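PDB 1BKP: thymidylate synthase 1 from Bacillus subtilis, which catalyses the reductive methylation of dUMP to dTMP with 5,10-methylenetetrahydrofolate as methyl donor and reductant, as a homodimer whose subunits probably share the nucleotide site. Local coordinates for residues Asp4-Ser9 and Lys45-Asp50; Thr28-Asp31 and Pro36-Thr39; Leu71-Gln76 and Asn83-Met88; Thr164-Tyr167 and Lys172-Leu175. All coordinates share one frame; numbering follows the deposited sequence.

Interaction 1. Residues Asp4-Ser9 and Lys45-Asp50; sequences DKQYNS and KQMRFD
Gln6 reaches out from helix 3-17 and takes hold of the backbone of Arg48 with both ends of its amide. Gln6 OE1 accepts from Arg48 N at 3.2 Å, in the carbonyl plane and on a lone pair, while Gln6 NE2 gives a straighter bond to Arg48 O (2.9 Å, 165° at the hydrogen) that stays nearly in the plane of the amide. The side chain gets there because it runs extended beyond CG (chi2 -172°). This is the close part of the contact: Gln6 OE1 also lies 3.3 Å from Met47 CA, and Gln6 NE2 passes 3.6 Å from Phe49 CE1. Met47 and Phe49 are buried, Met47 also against Phe3 and Ile10 of the same helix. The more open side is at Gln6 itself, which stays partly exposed. On the far side of the strand the Arg48 side chain is well held, by a salt bridge to Glu212 and bonds to Ile43 O and Ser44 O of the second subunit. Lys45, Met47 and Phe49 pair by backbone with Ile217, Phe215 and Tyr213 of strand 209-223; Arg48 N and O face the other way, and the Gln6 amide offers them an acceptor and a donor, as a neighbouring strand would.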
loop_
_atom_site.group_PDB
_atom_site.type_symbol
_atom_site.label_atom_id
_atom_site.label_comp_id
_atom_site.label_asym_id
_atom_site.label_seq_id
_atom_site.Cartn_x
_atom_site.Cartn_y
_atom_site.Cartn_z
ATOM N N ASP A 4 18.050 -10.131 -9.699
ATOM C CA ASP A 4 18.825 -11.151 -8.977
ATOM C C ASP A 4 19.510 -10.490 -7.830
ATOM O O ASP A 4 19.595 -11.048 -6.764
ATOM C CB ASP A 4 19.947 -11.714 -9.859
ATOM C CG ASP A 4 19.427 -12.664 -10.966
ATOM O OD1 ASP A 4 18.671 -13.560 -10.636
ATOM O OD2 ASP A 4 19.905 -12.582 -12.102
ATOM N N LYS A 5 20.093 -9.318 -8.059
ATOM C CA LYS A 5 20.806 -8.640 -6.959
ATOM C C LYS A 5 19.928 -8.228 -5.800
ATOM O O LYS A 5 20.218 -8.486 -4.652
ATOM C CB LYS A 5 21.542 -7.402 -7.511
ATOM C CG LYS A 5 22.687 -7.873 -8.418
ATOM C CD LYS A 5 23.634 -6.783 -8.828
ATOM C CE LYS A 5 24.601 -7.348 -9.832
ATOM N NZ LYS A 5 25.240 -8.552 -9.210
ATOM N N GLN A 6 18.789 -7.628 -6.138
ATOM C CA GLN A 6 17.873 -7.179 -5.118
ATOM C C GLN A 6 17.222 -8.308 -4.442
ATOM O O GLN A 6 17.003 -8.247 -3.227
ATOM C CB GLN A 6 16.821 -6.225 -5.735
ATOM C CG GLN A 6 17.490 -4.909 -6.170
ATOM C CD GLN A 6 16.418 -3.863 -6.594
ATOM O OE1 GLN A 6 15.503 -3.585 -5.834
ATOM N NE2 GLN A 6 16.496 -3.380 -7.792
ATOM N N TYR A 7 16.880 -9.346 -5.218
ATOM C CA TYR A 7 16.184 -10.509 -4.588
ATOM C C TYR A 7 17.110 -11.232 -3.549
ATOM O O TYR A 7 16.717 -11.517 -2.401
ATOM C CB TYR A 7 15.752 -11.458 -5.722
ATOM C CG TYR A 7 15.151 -12.753 -5.273
ATOM C CD1 TYR A 7 13.808 -12.807 -4.963
ATOM C CD2 TYR A 7 15.886 -13.914 -5.263
ATOM C CE1 TYR A 7 13.145 -14.001 -4.637
ATOM C CE2 TYR A 7 15.255 -15.141 -4.959
ATOM C CZ TYR A 7 13.890 -15.191 -4.637
ATOM O OH TYR A 7 13.242 -16.358 -4.233
ATOM N N ASN A 8 18.363 -11.438 -3.966
ATOM C CA ASN A 8 19.343 -12.083 -3.166
ATOM C C ASN A 8 19.577 -11.300 -1.886
ATOM O O ASN A 8 19.870 -11.897 -0.850
ATOM C CB ASN A 8 20.658 -12.211 -3.908
ATOM C CG ASN A 8 20.708 -13.318 -4.982
ATOM O OD1 ASN A 8 21.741 -13.451 -5.668
ATOM N ND2 ASN A 8 19.637 -13.984 -5.228
ATOM N N SER A 9 19.533 -9.952 -1.951
ATOM C CA SER A 9 19.721 -9.104 -0.743
ATOM C C SER A 9 18.587 -9.305 0.231
ATOM O O SER A 9 18.836 -9.443 1.430
ATOM C CB SER A 9 19.797 -7.585 -1.048
ATOM O OG SER A 9 21.025 -7.395 -1.733
ATOM N N LYS A 45 9.439 -4.653 2.802
ATOM C CA LYS A 45 10.655 -4.564 1.932
ATOM C C LYS A 45 10.169 -3.928 0.603
ATOM O O LYS A 45 8.999 -4.064 0.224
ATOM C CB LYS A 45 11.237 -5.985 1.620
ATOM C CG LYS A 45 11.791 -6.658 2.909
ATOM C CD LYS A 45 13.126 -5.960 3.297
ATOM C CE LYS A 45 13.834 -6.583 4.432
ATOM N NZ LYS A 45 15.266 -6.065 4.399
ATOM N N GLN A 46 11.126 -3.460 -0.179
ATOM C CA GLN A 46 10.801 -2.779 -1.426
ATOM C C GLN A 46 11.854 -3.062 -2.504
ATOM O O GLN A 46 13.041 -3.052 -2.201
ATOM C CB GLN A 46 10.782 -1.238 -1.189
ATOM C CG GLN A 46 10.463 -0.514 -2.470
ATOM C CD GLN A 46 10.332 0.970 -2.320
ATOM O OE1 GLN A 46 11.272 1.674 -2.633
ATOM N NE2 GLN A 46 9.158 1.457 -1.913
ATOM N N MET A 47 11.415 -3.308 -3.740
ATOM C CA MET A 47 12.358 -3.451 -4.860
ATOM C C MET A 47 11.934 -2.381 -5.842
ATOM O O MET A 47 10.702 -2.151 -5.981
ATOM C CB MET A 47 12.260 -4.868 -5.490
ATOM C CG MET A 47 12.805 -5.913 -4.496
ATOM S SD MET A 47 12.576 -7.606 -5.138
ATOM C CE MET A 47 10.947 -7.740 -5.049
ATOM N N ARG A 48 12.931 -1.719 -6.477
ATOM C CA ARG A 48 12.624 -0.651 -7.465
ATOM C C ARG A 48 13.498 -0.915 -8.676
ATOM O O ARG A 48 14.689 -1.219 -8.506
ATOM C CB ARG A 48 13.034 0.729 -6.955
ATOM C CG ARG A 48 12.490 1.100 -5.636
ATOM C CD ARG A 48 12.947 2.519 -5.284
ATOM N NE ARG A 48 12.367 3.677 -5.992
ATOM C CZ ARG A 48 11.563 4.574 -5.377
ATOM N NH1 ARG A 48 11.086 4.343 -4.151
ATOM N NH2 ARG A 48 11.150 5.646 -6.006
ATOM N N PHE A 49 12.941 -0.689 -9.851
ATOM C CA PHE A 49 13.657 -0.920 -11.106
ATOM C C PHE A 49 13.396 0.281 -12.018
ATOM O O PHE A 49 12.268 0.846 -12.075
ATOM C CB PHE A 49 13.111 -2.193 -11.754
ATOM C CG PHE A 49 13.173 -3.362 -10.856
ATOM C CD1 PHE A 49 14.337 -4.140 -10.788
ATOM C CD2 PHE A 49 12.086 -3.729 -10.122
ATOM C CE1 PHE A 49 14.335 -5.239 -10.015
ATOM C CE2 PHE A 49 12.120 -4.849 -9.351
ATOM C CZ PHE A 49 13.208 -5.590 -9.300
ATOM N N ASP A 50 14.391 0.570 -12.830
ATOM C CA ASP A 50 14.269 1.730 -13.694
ATOM C C ASP A 50 13.773 1.329 -15.095
ATOM O O ASP A 50 13.595 2.148 -16.013
ATOM C CB ASP A 50 15.615 2.467 -13.728
ATOM C CG ASP A 50 16.742 1.646 -14.333
ATOM O OD1 ASP A 50 16.555 0.501 -14.746
ATOM O OD2 ASP A 50 17.848 2.191 -14.424
#

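Interaction 2. Residues Thr28-Asp31 and Pro36-Thr39; sequences TKWD and PAHT
Two arms of the long loop between strands 19-20 and 39-49 meet here in a single backbone bridge, Lys29 beside Pro36, with their CA atoms 4.1 Å apart. Thr28 carries the polar half of the contact. Thr28 O accepts from Ala37 N at 2.9 Å, a nearly straight bond (175° at the hydrogen) with the donor standing above the carbonyl plane. In the opposite sense Thr28 OG1 donates to Ala37 O at 2.7 Å, in the plane of that carbonyl and on a lone pair. With chi1 at 48°, OG1 sits between the backbone N and the carbonyl carbon of Thr28, and from there it can reach across. Ala37 is thus gripped at both its N-H and its C=O by one residue.

The apolar half belongs to Trp30. The methyl CB of Ala37 lies over one face of the Trp30 indole, 3.7 Å from the centroid of the five-membered ring and 18° off its normal, a CH-pi contact. A water in the plane of the ring, at its edge, accepts from Trp30 NE1 at 3.0 Å and from His38 N as well, and makes a weak bond to Pro36 O, so the indole N-H is tied to the opposite arm through solvent.

Trp30 also forms a cation-pi pair with Arg225 and touches Ala277, a residue predicted to bind the folate. Lys29 pairs by backbone with Val278 and Asp31 with Val276, while Thr28 and Ala37 rest on Tyr223, predicted to bind dUMP shared with the partner subunit, at the end of strand 209-223; the loop is therefore packed between the C-terminal tail and the central sheet.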
loop_
_atom_site.group_PDB
_atom_site.type_symbol
_atom_site.label_atom_id
_atom_site.label_comp_id
_atom_site.label_asym_id
_atom_site.label_seq_id
_atom_site.Cartn_x
_atom_site.Cartn_y
_atom_site.Cartn_z
ATOM N N THR A 28 -0.298 -24.590 8.335
ATOM C CA THR A 28 0.350 -25.125 7.130
ATOM C C THR A 28 1.255 -26.320 7.583
ATOM O O THR A 28 1.814 -26.281 8.698
ATOM C CB THR A 28 1.339 -24.099 6.567
ATOM O OG1 THR A 28 2.144 -23.612 7.657
ATOM C CG2 THR A 28 0.647 -22.910 5.922
ATOM N N LYS A 29 1.289 -27.405 6.787
ATOM C CA LYS A 29 2.202 -28.556 7.044
ATOM C C LYS A 29 2.866 -29.086 5.766
ATOM O O LYS A 29 2.478 -28.771 4.643
ATOM C CB LYS A 29 1.548 -29.696 7.806
ATOM C CG LYS A 29 0.204 -30.093 7.301
ATOM C CD LYS A 29 -0.570 -30.688 8.464
ATOM C CE LYS A 29 -2.013 -30.965 8.111
ATOM N NZ LYS A 29 -2.684 -31.754 9.197
ATOM N N TRP A 30 3.965 -29.769 5.943
ATOM C CA TRP A 30 4.668 -30.281 4.819
ATOM C C TRP A 30 3.973 -31.516 4.216
ATOM O O TRP A 30 3.580 -32.430 4.902
ATOM C CB TRP A 30 6.120 -30.604 5.220
ATOM C CG TRP A 30 6.909 -29.402 5.627
ATOM C CD1 TRP A 30 7.375 -29.064 6.901
ATOM C CD2 TRP A 30 7.267 -28.319 4.762
ATOM N NE1 TRP A 30 7.990 -27.830 6.849
ATOM C CE2 TRP A 30 7.937 -27.350 5.551
ATOM C CE3 TRP A 30 7.084 -28.072 3.387
ATOM C CZ2 TRP A 30 8.428 -26.150 4.998
ATOM C CZ3 TRP A 30 7.574 -26.874 2.841
ATOM C CH2 TRP A 30 8.237 -25.934 3.654
ATOM N N ASP A 31 3.954 -31.562 2.904
ATOM C CA ASP A 31 3.391 -32.655 2.183
ATOM C C ASP A 31 4.126 -33.972 2.496
ATOM O O ASP A 31 3.515 -34.946 2.849
ATOM C CB ASP A 31 3.549 -32.345 0.705
ATOM C CG ASP A 31 2.341 -32.736 -0.102
ATOM O OD1 ASP A 31 1.278 -33.060 0.496
ATOM O OD2 ASP A 31 2.457 -32.687 -1.345
ATOM N N PRO A 36 4.361 -29.505 10.949
ATOM C CA PRO A 36 4.078 -28.088 10.671
ATOM C C PRO A 36 5.153 -27.363 9.847
ATOM O O PRO A 36 6.353 -27.579 10.015
ATOM C CB PRO A 36 3.832 -27.475 12.067
ATOM C CG PRO A 36 4.458 -28.405 13.024
ATOM C CD PRO A 36 4.221 -29.797 12.390
ATOM N N ALA A 37 4.676 -26.598 8.886
ATOM C CA ALA A 37 5.563 -25.842 7.955
ATOM C C ALA A 37 5.714 -24.411 8.537
ATOM O O ALA A 37 4.735 -23.641 8.486
ATOM C CB ALA A 37 4.924 -25.797 6.546
ATOM N N HIS A 38 6.870 -24.104 9.125
ATOM C CA HIS A 38 7.067 -22.777 9.716
ATOM C C HIS A 38 7.841 -21.888 8.741
ATOM O O HIS A 38 8.395 -22.415 7.717
ATOM C CB HIS A 38 7.818 -22.907 11.043
ATOM C CG HIS A 38 6.986 -23.526 12.138
ATOM N ND1 HIS A 38 5.967 -22.849 12.764
ATOM C CD2 HIS A 38 6.981 -24.775 12.662
ATOM C CE1 HIS A 38 5.353 -23.651 13.626
ATOM N NE2 HIS A 38 5.953 -24.823 13.586
ATOM N N THR A 39 7.945 -20.594 9.060
ATOM C CA THR A 39 8.627 -19.642 8.193
ATOM C C THR A 39 9.437 -18.657 8.993
ATOM O O THR A 39 9.336 -18.660 10.232
ATOM C CB THR A 39 7.618 -18.758 7.430
ATOM O OG1 THR A 39 6.844 -17.987 8.366
ATOM C CG2 THR A 39 6.678 -19.606 6.573
HETATM O O HOH W 1 9.210 -25.980 8.908
#

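Interaction 3. Residues Leu71-Gln76 and Asn83-Met88; sequences LLWIWQ and NDLNMM
Leu85 lies over one face of the Trp73 indole, and this apolar contact is the main part of the meeting between helices 64-75 and 82-86. Leu85 CD2 stands 3.7 Å from the centroid of the six-membered ring of Trp73, 13° off the normal, in a CH-pi contact. The other methyl, Leu85 CD1, comes against the root of the tryptophan, 3.8 Å from Trp73 CB, so the fork of the leucine follows the side chain from CB out over the benzene ring. The two side chains cross at about a right angle. Trp73 presents this face because chi1 is 174°, which sets CG opposite the backbone N and sends the indole toward the second helix.

At the pyrrole end the contact is looser: Asp84 CB is 4.0 Å from Trp73 NE1.

No hydrogen bond joins the two segments. The polar atoms find partners in the connecting segment instead, where Trp73 NE1 donates to Asp81 O and Asp84 OD2 bonds to Ser79 OG. A serine in place of Trp73 would probably leave the Leu85 methyls without the indole face they lie on, and Asp81 O without its donor.

Trp93 meets Trp73 edge-to-face and also packs on Leu85. On helix 64-75, Leu71, Leu72 and Trp75 lie against helix 188-206, so the first helix is packed between that long helix and the short helix 82-86.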
loop_
_atom_site.group_PDB
_atom_site.type_symbol
_atom_site.label_atom_id
_atom_site.label_comp_id
_atom_site.label_asym_id
_atom_site.label_seq_id
_atom_site.Cartn_x
_atom_site.Cartn_y
_atom_site.Cartn_z
ATOM N N LEU A 71 -2.011 -13.191 -15.512
ATOM C CA LEU A 71 -2.251 -11.714 -15.628
ATOM C C LEU A 71 -3.427 -11.402 -16.559
ATOM O O LEU A 71 -4.310 -10.630 -16.218
ATOM C CB LEU A 71 -0.980 -11.030 -16.128
ATOM C CG LEU A 71 -1.097 -9.489 -16.161
ATOM C CD1 LEU A 71 -0.992 -8.929 -14.725
ATOM C CD2 LEU A 71 -0.021 -8.941 -17.074
ATOM N N LEU A 72 -3.496 -12.040 -17.745
ATOM C CA LEU A 72 -4.595 -11.750 -18.695
ATOM C C LEU A 72 -5.971 -12.174 -18.175
ATOM O O LEU A 72 -6.956 -11.475 -18.355
ATOM C CB LEU A 72 -4.333 -12.429 -20.053
ATOM C CG LEU A 72 -3.029 -11.955 -20.745
ATOM C CD1 LEU A 72 -2.686 -12.904 -22.004
ATOM C CD2 LEU A 72 -3.276 -10.497 -21.217
ATOM N N TRP A 73 -6.005 -13.288 -17.460
ATOM C CA TRP A 73 -7.232 -13.839 -16.905
ATOM C C TRP A 73 -7.765 -12.772 -15.888
ATOM O O TRP A 73 -8.970 -12.517 -15.798
ATOM C CB TRP A 73 -6.872 -15.133 -16.132
ATOM C CG TRP A 73 -7.980 -15.777 -15.383
ATOM C CD1 TRP A 73 -9.190 -16.142 -15.870
ATOM C CD2 TRP A 73 -7.981 -16.159 -13.992
ATOM N NE1 TRP A 73 -9.963 -16.730 -14.877
ATOM C CE2 TRP A 73 -9.226 -16.774 -13.726
ATOM C CE3 TRP A 73 -7.053 -16.058 -12.964
ATOM C CZ2 TRP A 73 -9.551 -17.277 -12.478
ATOM C CZ3 TRP A 73 -7.386 -16.570 -11.691
ATOM C CH2 TRP A 73 -8.591 -17.159 -11.468
ATOM N N ILE A 74 -6.900 -12.308 -14.982
ATOM C CA ILE A 74 -7.333 -11.306 -14.000
ATOM C C ILE A 74 -7.651 -9.879 -14.582
ATOM O O ILE A 74 -8.762 -9.285 -14.316
ATOM C CB ILE A 74 -6.233 -11.126 -12.904
ATOM C CG1 ILE A 74 -5.970 -12.487 -12.137
ATOM C CG2 ILE A 74 -6.669 -10.049 -11.817
ATOM C CD1 ILE A 74 -4.508 -12.391 -11.397
ATOM N N TRP A 75 -6.710 -9.334 -15.340
ATOM C CA TRP A 75 -6.807 -7.946 -15.816
ATOM C C TRP A 75 -7.480 -7.697 -17.165
ATOM O O TRP A 75 -8.109 -6.657 -17.321
ATOM C CB TRP A 75 -5.404 -7.339 -15.921
ATOM C CG TRP A 75 -4.828 -6.940 -14.547
ATOM C CD1 TRP A 75 -4.293 -7.762 -13.550
ATOM C CD2 TRP A 75 -4.852 -5.611 -14.017
ATOM N NE1 TRP A 75 -3.991 -6.988 -12.438
ATOM C CE2 TRP A 75 -4.309 -5.670 -12.694
ATOM C CE3 TRP A 75 -5.262 -4.375 -14.539
ATOM C CZ2 TRP A 75 -4.166 -4.526 -11.894
ATOM C CZ3 TRP A 75 -5.111 -3.210 -13.722
ATOM C CH2 TRP A 75 -4.570 -3.306 -12.429
ATOM N N GLN A 76 -7.427 -8.667 -18.074
ATOM C CA GLN A 76 -7.981 -8.502 -19.410
ATOM C C GLN A 76 -9.334 -9.173 -19.522
ATOM O O GLN A 76 -10.321 -8.506 -19.840
ATOM C CB GLN A 76 -7.036 -9.068 -20.479
ATOM C CG GLN A 76 -7.458 -8.627 -21.848
ATOM C CD GLN A 76 -6.742 -9.436 -22.879
ATOM O OE1 GLN A 76 -6.891 -10.630 -22.896
ATOM N NE2 GLN A 76 -5.859 -8.795 -23.681
ATOM N N ASN A 83 -12.380 -22.232 -15.021
ATOM C CA ASN A 83 -12.484 -22.912 -16.321
ATOM C C ASN A 83 -11.869 -22.068 -17.392
ATOM O O ASN A 83 -11.192 -22.599 -18.246
ATOM C CB ASN A 83 -13.938 -23.284 -16.637
ATOM C CG ASN A 83 -14.550 -24.157 -15.541
ATOM O OD1 ASN A 83 -14.137 -25.304 -15.331
ATOM N ND2 ASN A 83 -15.506 -23.598 -14.804
ATOM N N ASP A 84 -11.963 -20.743 -17.306
ATOM C CA ASP A 84 -11.335 -19.912 -18.314
ATOM C C ASP A 84 -9.828 -20.089 -18.233
ATOM O O ASP A 84 -9.133 -20.015 -19.210
ATOM C CB ASP A 84 -11.598 -18.409 -18.094
ATOM C CG ASP A 84 -12.965 -18.000 -18.418
ATOM O OD1 ASP A 84 -13.550 -18.630 -19.316
ATOM O OD2 ASP A 84 -13.445 -17.042 -17.795
ATOM N N LEU A 85 -9.314 -20.238 -17.041
ATOM C CA LEU A 85 -7.879 -20.383 -16.903
ATOM C C LEU A 85 -7.457 -21.786 -17.374
ATOM O O LEU A 85 -6.393 -21.958 -18.027
ATOM C CB LEU A 85 -7.539 -20.115 -15.425
ATOM C CG LEU A 85 -6.096 -19.821 -15.036
ATOM C CD1 LEU A 85 -5.428 -18.678 -15.828
ATOM C CD2 LEU A 85 -6.158 -19.519 -13.560
ATOM N N ASN A 86 -8.317 -22.783 -17.170
ATOM C CA ASN A 86 -7.964 -24.133 -17.619
ATOM C C ASN A 86 -7.834 -24.198 -19.124
ATOM O O ASN A 86 -6.939 -24.917 -19.617
ATOM C CB ASN A 86 -8.981 -25.181 -17.143
ATOM C CG ASN A 86 -8.918 -25.460 -15.669
ATOM O OD1 ASN A 86 -9.915 -25.864 -15.092
ATOM N ND2 ASN A 86 -7.774 -25.193 -15.028
ATOM N N MET A 87 -8.656 -23.422 -19.849
ATOM C CA MET A 87 -8.603 -23.334 -21.316
ATOM C C MET A 87 -7.275 -22.775 -21.832
ATOM O O MET A 87 -6.936 -22.994 -22.980
ATOM C CB MET A 87 -9.731 -22.460 -21.879
ATOM C CG MET A 87 -10.985 -23.221 -22.369
ATOM S SD MET A 87 -12.534 -22.175 -22.472
ATOM C CE MET A 87 -11.979 -20.736 -23.496
ATOM N N MET A 88 -6.529 -22.037 -21.006
ATOM C CA MET A 88 -5.262 -21.500 -21.432
ATOM C C MET A 88 -4.228 -22.436 -20.968
ATOM O O MET A 88 -3.015 -22.096 -20.968
ATOM C CB MET A 88 -5.030 -20.144 -20.811
ATOM C CG MET A 88 -6.138 -19.143 -21.043
ATOM S SD MET A 88 -5.866 -17.634 -20.048
ATOM C CE MET A 88 -4.481 -17.057 -20.914
#

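Interaction 4. Residues Thr164-Tyr167 and Lys172-Leu175; sequences TQWY and KLHL
Trp166 rests its indole on Leu175, its partner in a non-hydrogen-bonded pair on the adjacent antiparallel strand. Starting at the root, Trp166 CB lies 4.0 Å from His174 O. Chi1 of -60° puts CG beside the backbone N, and the ring then runs alongside Leu175, the two side chains pointing the same way. Leu175 CD1 sits over the centre of the six-membered ring of Trp166, 3.6 Å from its centroid and 12° off the normal, a CH-pi contact. At the ring's edge Trp166 CE3 meets Leu173 CG at 3.9 Å, while at the far corner Trp166 CH2 is 4.0 Å from Leu175 CD2. Trp166 NE1 makes a weak bond to Thr164 OG1, whose hydroxyl also pairs with Thr144.

The strands form the beta hairpin 161-169/172-183 of the central sheet, with Trp166 and Leu175 on the face under helices 125-135 and 188-206. Tyr167 and His174 are its hydrogen-bonded pair here: Tyr167 N donates to His174 O at 2.9 Å, and His174 N to Tyr167 O at 2.8 Å. Putting an alanine at Trp166 would probably open a gap beneath those helices, leaving Leu173 and Leu175 without the ring they pack on. On the other face, Tyr167 packs on Arg178, and His174 on Ile43, both of the second subunit, as in the sheet-to-sheet dimer of thymidylate synthases.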
loop_
_atom_site.group_PDB
_atom_site.type_symbol
_atom_site.label_atom_id
_atom_site.label_comp_id
_atom_site.label_asym_id
_atom_site.label_seq_id
_atom_site.Cartn_x
_atom_site.Cartn_y
_atom_site.Cartn_z
ATOM N N THR A 164 -2.532 -1.365 -6.930
ATOM C CA THR A 164 -1.503 -0.708 -7.755
ATOM C C THR A 164 -1.773 0.790 -7.675
ATOM O O THR A 164 -2.887 1.209 -7.404
ATOM C CB THR A 164 -1.571 -1.053 -9.258
ATOM O OG1 THR A 164 -2.783 -0.556 -9.864
ATOM C CG2 THR A 164 -1.598 -2.568 -9.518
ATOM N N GLN A 165 -0.737 1.591 -7.863
ATOM C CA GLN A 165 -0.916 3.069 -7.969
ATOM C C GLN A 165 -0.026 3.454 -9.184
ATOM O O GLN A 165 1.109 3.021 -9.306
ATOM C CB GLN A 165 -0.493 3.826 -6.688
ATOM C CG GLN A 165 -0.765 5.321 -6.938
ATOM C CD GLN A 165 -0.747 6.128 -5.646
ATOM O OE1 GLN A 165 -0.553 5.623 -4.607
ATOM N NE2 GLN A 165 -1.007 7.448 -5.758
ATOM N N TRP A 166 -0.517 4.338 -10.045
ATOM C CA TRP A 166 0.218 4.663 -11.264
ATOM C C TRP A 166 0.480 6.167 -11.234
ATOM O O TRP A 166 -0.308 6.913 -10.664
ATOM C CB TRP A 166 -0.708 4.337 -12.488
ATOM C CG TRP A 166 -1.139 2.868 -12.585
ATOM C CD1 TRP A 166 -2.117 2.224 -11.836
ATOM C CD2 TRP A 166 -0.619 1.898 -13.466
ATOM N NE1 TRP A 166 -2.200 0.918 -12.205
ATOM C CE2 TRP A 166 -1.284 0.687 -13.197
ATOM C CE3 TRP A 166 0.356 1.935 -14.468
ATOM C CZ2 TRP A 166 -0.986 -0.504 -13.881
ATOM C CZ3 TRP A 166 0.665 0.762 -15.165
ATOM C CH2 TRP A 166 -0.010 -0.461 -14.848
ATOM N N TYR A 167 1.577 6.608 -11.865
ATOM C CA TYR A 167 1.865 8.043 -11.819
ATOM C C TYR A 167 2.318 8.394 -13.253
ATOM O O TYR A 167 3.119 7.640 -13.866
ATOM C CB TYR A 167 3.056 8.290 -10.899
ATOM C CG TYR A 167 2.901 7.639 -9.536
ATOM C CD1 TYR A 167 3.274 6.306 -9.321
ATOM C CD2 TYR A 167 2.443 8.358 -8.443
ATOM C CE1 TYR A 167 3.191 5.735 -8.071
ATOM C CE2 TYR A 167 2.386 7.786 -7.176
ATOM C CZ TYR A 167 2.766 6.483 -7.019
ATOM O OH TYR A 167 2.757 5.938 -5.761
ATOM N N LYS A 172 6.366 9.867 -18.761
ATOM C CA LYS A 172 6.620 8.489 -18.343
ATOM C C LYS A 172 5.540 7.959 -17.327
ATOM O O LYS A 172 5.052 8.706 -16.430
ATOM C CB LYS A 172 7.996 8.399 -17.714
ATOM C CG LYS A 172 9.113 8.755 -18.698
ATOM C CD LYS A 172 10.422 8.853 -17.952
ATOM C CE LYS A 172 11.533 9.273 -18.835
ATOM N NZ LYS A 172 12.700 9.745 -17.972
ATOM N N LEU A 173 5.211 6.675 -17.497
ATOM C CA LEU A 173 4.264 5.961 -16.667
ATOM C C LEU A 173 4.991 5.078 -15.608
ATOM O O LEU A 173 5.659 4.087 -15.962
ATOM C CB LEU A 173 3.424 5.056 -17.560
ATOM C CG LEU A 173 2.218 4.358 -16.898
ATOM C CD1 LEU A 173 1.246 5.349 -16.234
ATOM C CD2 LEU A 173 1.396 3.523 -17.988
ATOM N N HIS A 174 4.923 5.485 -14.335
ATOM C CA HIS A 174 5.544 4.754 -13.203
ATOM C C HIS A 174 4.451 3.878 -12.583
ATOM O O HIS A 174 3.251 4.292 -12.532
ATOM C CB HIS A 174 6.076 5.778 -12.179
ATOM C CG HIS A 174 6.965 6.816 -12.783
ATOM N ND1 HIS A 174 8.354 6.824 -12.652
ATOM C CD2 HIS A 174 6.649 7.961 -13.468
ATOM C CE1 HIS A 174 8.844 7.917 -13.231
ATOM N NE2 HIS A 174 7.843 8.626 -13.729
ATOM N N LEU A 175 4.860 2.695 -12.048
ATOM C CA LEU A 175 3.888 1.778 -11.494
ATOM C C LEU A 175 4.394 1.399 -10.122
ATOM O O LEU A 175 5.587 1.071 -9.977
ATOM C CB LEU A 175 3.762 0.460 -12.335
ATOM C CG LEU A 175 3.024 -0.720 -11.646
ATOM C CD1 LEU A 175 1.573 -0.239 -11.304
ATOM C CD2 LEU A 175 2.970 -1.948 -12.574
#

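Interactions 1 and 4 reach the same mixed sheet, through strand 39-49 in one and the hairpin 161-169/172-183 in the other, and both touch the second subunit, which interaction 2 meets through Thr39 alone; the centres of 1 and 4 lie 18 Å apart. Interactions 3 and 4 are buried and rely on a leucine methyl over an indole, although interaction 4 adds backbone bonds within a sheet whereas interaction 3 joins two helices without any. The two meet where Trp75 CZ2 packs on Thr164 CG2, 4.0 Å apart. Interactions 1 and 2 are only partly buried and more polar: a side-chain amide on a strand in one, backbone, hydroxyl and water in the other. Interaction 2 is nested within the chain loop that interaction 1 closes.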